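Local coordinates for nonsense-mediated mRNA decay protein 2 (Saccharomyces cerevisiae, PDB 4LUN) that takes part in nonsense-mediated decay of mRNAs carrying premature stop codons, this piece being its N-terminal MIF4G domain, at residues Lys58-Ala63 with Gln102-Arg107; Arg36-Ile41 with Glu66-Glu71. All coordinates share one frame; numbering follows the deposited sequence.

Contact 1: Lys58-Ala63 with Gln102-Arg107; sequences KDLSEA and QRFNGR
R103 reaches L60 and A63 with one bent side chain, a worked example of an arginine that packs by its stem and bonds by its tip. CB begins the path against its own neighbour, lying 3.7 Å above the plane of the F104 ring and displaced toward the rim. From there CG meets L60, whose CD2 methyl is 3.8 Å from R103 CG; the same CD2 also touches F104 CE2 at 4.1 Å, so one methyl group serves both residues. CD passes the L60 carbonyl, with R103 CD 3.4 Å from L60 O, and NE follows without a bond across the contact. Successive bends in the chain, chi2 -75° and chi3 -47°, fold the guanidinium back beside F104, and F104 CZ lies over one of its faces, again off centre. NH1 does the polar work. It donates to A63 O over 3.0 Å, and the bond is straight at the hydrogen (162°) and nearly in line with the acceptor's C=O; A63 O also lies close to the guanidinium plane. The same nitrogen points at L60 O as well, but R103 NH1 and L60 O are modelled only 2.3 Å apart, too short to be trusted in detail. Both carbonyl oxygens lie at the edge of the guanidinium, near its plane. The backbone offering them is itself folded into a tight turn, in which D59 O accepts from E62 N. The arrangement fastens the C-terminal end of helix 52-60 and the turn behind it to the last residues of helix 87-104, just ahead of helix 106-116. L65 also packs on L60, and R36 of helix 34-44 touches A63.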
loop_
_atom_site.group_PDB
_atom_site.type_symbol
_atom_site.label_atom_id
_atom_site.label_comp_id
_atom_site.label_asym_id
_atom_site.label_seq_id
_atom_site.Cartn_x
_atom_site.Cartn_y
_atom_site.Cartn_z
ATOM N N LYS A 58 3.854 6.297 27.096
ATOM C CA LYS A 58 4.291 6.708 28.429
ATOM C C LYS A 58 5.789 6.993 28.429
ATOM O O LYS A 58 6.235 7.998 28.984
ATOM C CB LYS A 58 3.954 5.630 29.461
ATOM C CG LYS A 58 4.075 6.085 30.909
ATOM C CD LYS A 58 3.647 4.984 31.868
ATOM C CE LYS A 58 4.535 3.755 31.724
ATOM N NZ LYS A 58 3.769 2.529 31.344
ATOM N N ASP A 59 6.556 6.106 27.800
ATOM C CA ASP A 59 8.001 6.280 27.665
ATOM C C ASP A 59 8.349 7.556 26.914
ATOM O O ASP A 59 9.288 8.263 27.277
ATOM C CB ASP A 59 8.628 5.089 26.936
ATOM C CG ASP A 59 8.581 3.806 27.748
ATOM O OD1 ASP A 59 9.294 3.719 28.771
ATOM O OD2 ASP A 59 7.845 2.878 27.352
ATOM N N LEU A 60 7.598 7.845 25.855
ATOM C CA LEU A 60 7.817 9.065 25.086
ATOM C C LEU A 60 7.575 10.310 25.925
ATOM O O LEU A 60 8.131 11.373 25.646
ATOM C CB LEU A 60 6.935 9.081 23.834
ATOM C CG LEU A 60 7.520 8.245 22.702
ATOM C CD1 LEU A 60 6.479 7.974 21.625
ATOM C CD2 LEU A 60 8.724 8.969 22.126
ATOM N N SER A 61 6.747 10.178 26.956
ATOM C CA SER A 61 6.475 11.303 27.839
ATOM C C SER A 61 7.367 11.285 29.073
ATOM O O SER A 61 7.300 12.192 29.899
ATOM C CB SER A 61 5.001 11.335 28.257
ATOM O OG SER A 61 4.724 10.376 29.260
ATOM N N GLU A 62 8.205 10.259 29.196
ATOM C CA GLU A 62 9.078 10.135 30.367
ATOM C C GLU A 62 10.556 10.036 30.003
ATOM O O GLU A 62 11.422 10.523 30.735
ATOM C CB GLU A 62 8.675 8.920 31.209
ATOM C CG GLU A 62 7.358 9.091 31.954
ATOM C CD GLU A 62 6.907 7.818 32.649
ATOM O OE1 GLU A 62 7.596 6.784 32.517
ATOM O OE2 GLU A 62 5.858 7.851 33.326
ATOM N N ALA A 63 10.843 9.392 28.877
ATOM C CA ALA A 63 12.225 9.156 28.475
ATOM C C ALA A 63 12.741 10.219 27.522
ATOM O O ALA A 63 12.004 10.716 26.667
ATOM C CB ALA A 63 12.370 7.782 27.853
ATOM N N GLN A 102 5.403 13.413 16.848
ATOM C CA GLN A 102 5.071 14.589 17.650
ATOM C C GLN A 102 6.228 14.979 18.569
ATOM O O GLN A 102 6.429 16.163 18.859
ATOM C CB GLN A 102 3.792 14.340 18.448
ATOM C CG GLN A 102 2.545 14.370 17.571
ATOM C CD GLN A 102 1.364 13.702 18.215
ATOM O OE1 GLN A 102 1.303 13.573 19.434
ATOM N NE2 GLN A 102 0.417 13.254 17.395
ATOM N N ARG A 103 6.994 13.985 19.011
ATOM C CA ARG A 103 8.161 14.242 19.859
ATOM C C ARG A 103 9.330 14.813 19.060
ATOM O O ARG A 103 9.993 15.760 19.502
ATOM C CB ARG A 103 8.618 12.962 20.565
ATOM C CG ARG A 103 7.929 12.646 21.892
ATOM C CD ARG A 103 8.413 13.538 23.043
ATOM N NE ARG A 103 9.873 13.662 23.118
ATOM C CZ ARG A 103 10.667 12.894 23.862
ATOM N NH1 ARG A 103 10.160 11.921 24.613
ATOM N NH2 ARG A 103 11.981 13.096 23.853
ATOM N N PHE A 104 9.580 14.244 17.882
ATOM C CA PHE A 104 10.800 14.558 17.135
ATOM C C PHE A 104 10.636 15.253 15.779
ATOM O O PHE A 104 11.628 15.690 15.195
ATOM C CB PHE A 104 11.659 13.301 16.965
ATOM C CG PHE A 104 11.922 12.576 18.255
ATOM C CD1 PHE A 104 12.731 13.142 19.232
ATOM C CD2 PHE A 104 11.349 11.335 18.503
ATOM C CE1 PHE A 104 12.964 12.482 20.427
ATOM C CE2 PHE A 104 11.578 10.674 19.697
ATOM C CZ PHE A 104 12.388 11.247 20.658
ATOM N N ASN A 105 9.408 15.359 15.271
ATOM C CA ASN A 105 9.199 15.920 13.929
ATOM C C ASN A 105 10.091 15.267 12.857
ATOM O O ASN A 105 10.325 14.065 12.879
ATOM C CB ASN A 105 9.375 17.452 13.940
ATOM C CG ASN A 105 9.113 18.098 12.586
ATOM O OD1 ASN A 105 8.071 17.880 11.972
ATOM N ND2 ASN A 105 10.103 18.831 12.078
ATOM N N GLY A 106 10.624 16.097 11.966
ATOM C CA GLY A 106 11.218 15.692 10.715
ATOM C C GLY A 106 12.503 14.934 10.878
ATOM O O GLY A 106 12.802 14.082 10.058
ATOM N N ARG A 107 13.269 15.220 11.930
ATOM C CA ARG A 107 14.502 14.467 12.127
ATOM C C ARG A 107 14.228 12.981 12.397
ATOM O O ARG A 107 15.110 12.152 12.210
ATOM C CB ARG A 107 15.402 15.098 13.200
ATOM C CG ARG A 107 14.788 15.208 14.575
ATOM C CD ARG A 107 15.665 16.067 15.491
ATOM N NE ARG A 107 15.267 15.924 16.890
ATOM C CZ ARG A 107 14.348 16.678 17.487
ATOM N NH1 ARG A 107 13.734 17.642 16.814
ATOM N NH2 ARG A 107 14.042 16.472 18.762
#

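Contact 2: Arg36-Ile41 with Glu66-Glu71; sequences RNTGFI and EKYLSE
N37 and Y68 supply the chief contact, a CH-pi interaction: N37 CB sits over one face of the tyrosine ring, 4.0 Å from its centroid and 25° off the normal. The nearest ring carbon is Y68 CD2, 3.6 Å from N37 CB, so the methylene leans toward that rim. Beyond it the amide plane is only 23° from the ring plane. Van der Waals contacts come next. T38 CG2 approaches the phenol end of the ring, 3.4 Å from Y68 OH, and in an apolar pair I41 CG1 comes obliquely to Y68 CD1 at 4.3 Å. The T38 torsion explains its part: with chi1 at 55°, OG1 turns back to bond I34 O, one turn earlier in its own helix, and the methyl is left to meet the tyrosine. With the Y68 ring cut back to an alanine here, a gap is likely to open over N37 CB, and the T38 methyl and I41 CG1 would lose their aromatic partner. Farther along, I41 meets the stem and end of E71: I41 CD1 is 3.8 Å from E71 CG, while I41 CG2 is 3.7 Å from E71 OE2, a carboxylate oxygen against a methyl. E71 has CG opposite its main-chain nitrogen and runs extended beyond, which carries the carboxylate across to the isoleucine. Of polar bonding across the two segments there is none. K67 NZ comes near the N37 amide without a hydrogen bond and instead donates to S64 O. The result is packing of an all-alpha kind: helix 34-44 meets the 3-10 turn 66-68, with Y68 at the N-cap position, and the first turn of helix 69-81, where I72 and T75 continue the interface with I41, in keeping with the HEAT-repeat character of the MIF4G domain.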
loop_
_atom_site.group_PDB
_atom_site.type_symbol
_atom_site.label_atom_id
_atom_site.label_comp_id
_atom_site.label_asym_id
_atom_site.label_seq_id
_atom_site.Cartn_x
_atom_site.Cartn_y
_atom_site.Cartn_z
ATOM N N ARG A 36 16.718 2.915 30.483
ATOM C CA ARG A 36 15.418 3.413 30.028
ATOM C C ARG A 36 15.340 3.417 28.511
ATOM O O ARG A 36 14.318 3.038 27.925
ATOM C CB ARG A 36 15.165 4.833 30.538
ATOM C CG ARG A 36 13.720 5.281 30.373
ATOM C CD ARG A 36 12.810 4.387 31.188
ATOM N NE ARG A 36 11.394 4.637 30.935
ATOM C CZ ARG A 36 10.669 5.536 31.591
ATOM N NH1 ARG A 36 11.232 6.283 32.534
ATOM N NH2 ARG A 36 9.385 5.691 31.302
ATOM N N ASN A 37 16.424 3.855 27.878
ATOM C CA ASN A 37 16.427 4.041 26.434
ATOM C C ASN A 37 16.539 2.719 25.692
ATOM O O ASN A 37 15.896 2.527 24.668
ATOM C CB ASN A 37 17.530 5.014 26.008
ATOM C CG ASN A 37 17.257 6.445 26.457
ATOM O OD1 ASN A 37 16.208 7.016 26.158
ATOM N ND2 ASN A 37 18.201 7.025 27.189
ATOM N N THR A 38 17.356 1.802 26.202
ATOM C CA THR A 38 17.408 0.471 25.612
ATOM C C THR A 38 16.114 -0.289 25.896
ATOM O O THR A 38 15.704 -1.140 25.108
ATOM C CB THR A 38 18.614 -0.350 26.116
ATOM O OG1 THR A 38 18.595 -0.401 27.544
ATOM C CG2 THR A 38 19.908 0.272 25.657
ATOM N N GLY A 39 15.473 0.024 27.018
ATOM C CA GLY A 39 14.203 -0.585 27.364
ATOM C C GLY A 39 13.127 -0.154 26.380
ATOM O O GLY A 39 12.195 -0.907 26.084
ATOM N N PHE A 40 13.259 1.063 25.865
ATOM C CA PHE A 40 12.339 1.552 24.839
ATOM C C PHE A 40 12.517 0.796 23.517
ATOM O O PHE A 40 11.534 0.389 22.892
ATOM C CB PHE A 40 12.507 3.059 24.630
ATOM C CG PHE A 40 11.539 3.646 23.631
ATOM C CD1 PHE A 40 10.212 3.848 23.971
ATOM C CD2 PHE A 40 11.959 3.995 22.359
ATOM C CE1 PHE A 40 9.320 4.383 23.056
ATOM C CE2 PHE A 40 11.066 4.536 21.442
ATOM C CZ PHE A 40 9.749 4.722 21.797
ATOM N N ILE A 41 13.768 0.611 23.095
ATOM C CA ILE A 41 14.067 -0.127 21.866
ATOM C C ILE A 41 13.535 -1.555 21.930
ATOM O O ILE A 41 12.967 -2.062 20.955
ATOM C CB ILE A 41 15.582 -0.179 21.580
ATOM C CG1 ILE A 41 16.142 1.225 21.365
ATOM C CG2 ILE A 41 15.873 -1.037 20.351
ATOM C CD1 ILE A 41 15.506 1.955 20.234
ATOM N N GLU A 66 16.640 11.129 22.636
ATOM C CA GLU A 66 17.361 11.841 21.574
ATOM C C GLU A 66 18.638 11.159 21.064
ATOM O O GLU A 66 18.887 11.105 19.862
ATOM C CB GLU A 66 17.689 13.267 22.030
ATOM C CG GLU A 66 17.992 14.225 20.891
ATOM C CD GLU A 66 16.752 14.575 20.084
ATOM O OE1 GLU A 66 16.820 14.529 18.838
ATOM O OE2 GLU A 66 15.712 14.900 20.700
ATOM N N LYS A 67 19.460 10.647 21.969
ATOM C CA LYS A 67 20.731 10.064 21.555
ATOM C C LYS A 67 20.551 8.666 20.975
ATOM O O LYS A 67 21.487 8.111 20.395
ATOM C CB LYS A 67 21.737 10.042 22.710
ATOM C CG LYS A 67 21.106 9.870 24.080
ATOM C CD LYS A 67 20.847 11.215 24.756
ATOM C CE LYS A 67 19.353 11.453 24.956
ATOM N NZ LYS A 67 18.635 10.188 25.277
ATOM N N TYR A 68 19.358 8.096 21.140
ATOM C CA TYR A 68 19.047 6.795 20.545
ATOM C C TYR A 68 18.169 6.938 19.296
ATOM O O TYR A 68 17.665 5.949 18.770
ATOM C CB TYR A 68 18.366 5.869 21.565
ATOM C CG TYR A 68 19.323 5.043 22.413
ATOM C CD1 TYR A 68 19.517 3.690 22.159
ATOM C CD2 TYR A 68 20.033 5.616 23.461
ATOM C CE1 TYR A 68 20.391 2.931 22.928
ATOM C CE2 TYR A 68 20.906 4.866 24.236
ATOM C CZ TYR A 68 21.084 3.530 23.963
ATOM O OH TYR A 68 21.953 2.780 24.733
ATOM N N LEU A 69 17.994 8.170 18.826
ATOM C CA LEU A 69 17.123 8.442 17.680
ATOM C C LEU A 69 17.424 7.602 16.434
ATOM O O LEU A 69 16.514 6.989 15.865
ATOM C CB LEU A 69 17.161 9.925 17.319
ATOM C CG LEU A 69 16.274 10.296 16.135
ATOM C CD1 LEU A 69 14.834 9.905 16.437
ATOM C CD2 LEU A 69 16.384 11.772 15.850
ATOM N N SER A 70 18.684 7.589 16.004
ATOM C CA SER A 70 19.071 6.840 14.802
ATOM C C SER A 70 18.660 5.380 14.914
ATOM O O SER A 70 18.083 4.810 13.986
ATOM C CB SER A 70 20.578 6.922 14.567
ATOM O OG SER A 70 21.044 8.253 14.658
ATOM N N GLU A 71 18.965 4.779 16.058
ATOM C CA GLU A 71 18.574 3.404 16.327
ATOM C C GLU A 71 17.057 3.224 16.349
ATOM O O GLU A 71 16.542 2.192 15.908
ATOM C CB GLU A 71 19.185 2.920 17.647
ATOM C CG GLU A 71 18.667 1.577 18.098
ATOM C CD GLU A 71 19.553 0.939 19.138
ATOM O OE1 GLU A 71 20.449 1.637 19.661
ATOM O OE2 GLU A 71 19.357 -0.262 19.423
#

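Contacts 1 and 2 are neighbours, their centres about 11 Å apart, and each lends charged partners to the other. R36 of contact 2 bridges to D59 of contact 1, and D31 shares the same guanidinium; its pairing with E62 is modelled implausibly short and is doubtful in detail. In the other direction R107 NE of contact 1 meets E66 OE1 of contact 2 at 2.9 Å. The two also pack: D59 CB lies 3.6 Å from F40 CD1, and F104 CE1 is 3.7 Å from E66 OE2. The segments alternate along the chain, and 58-63 touches contact 2 through D59 and E62. The contact centres lie about 26 and 28 Å from the centre of the chain, on the same side of it, within the MIF4G domain.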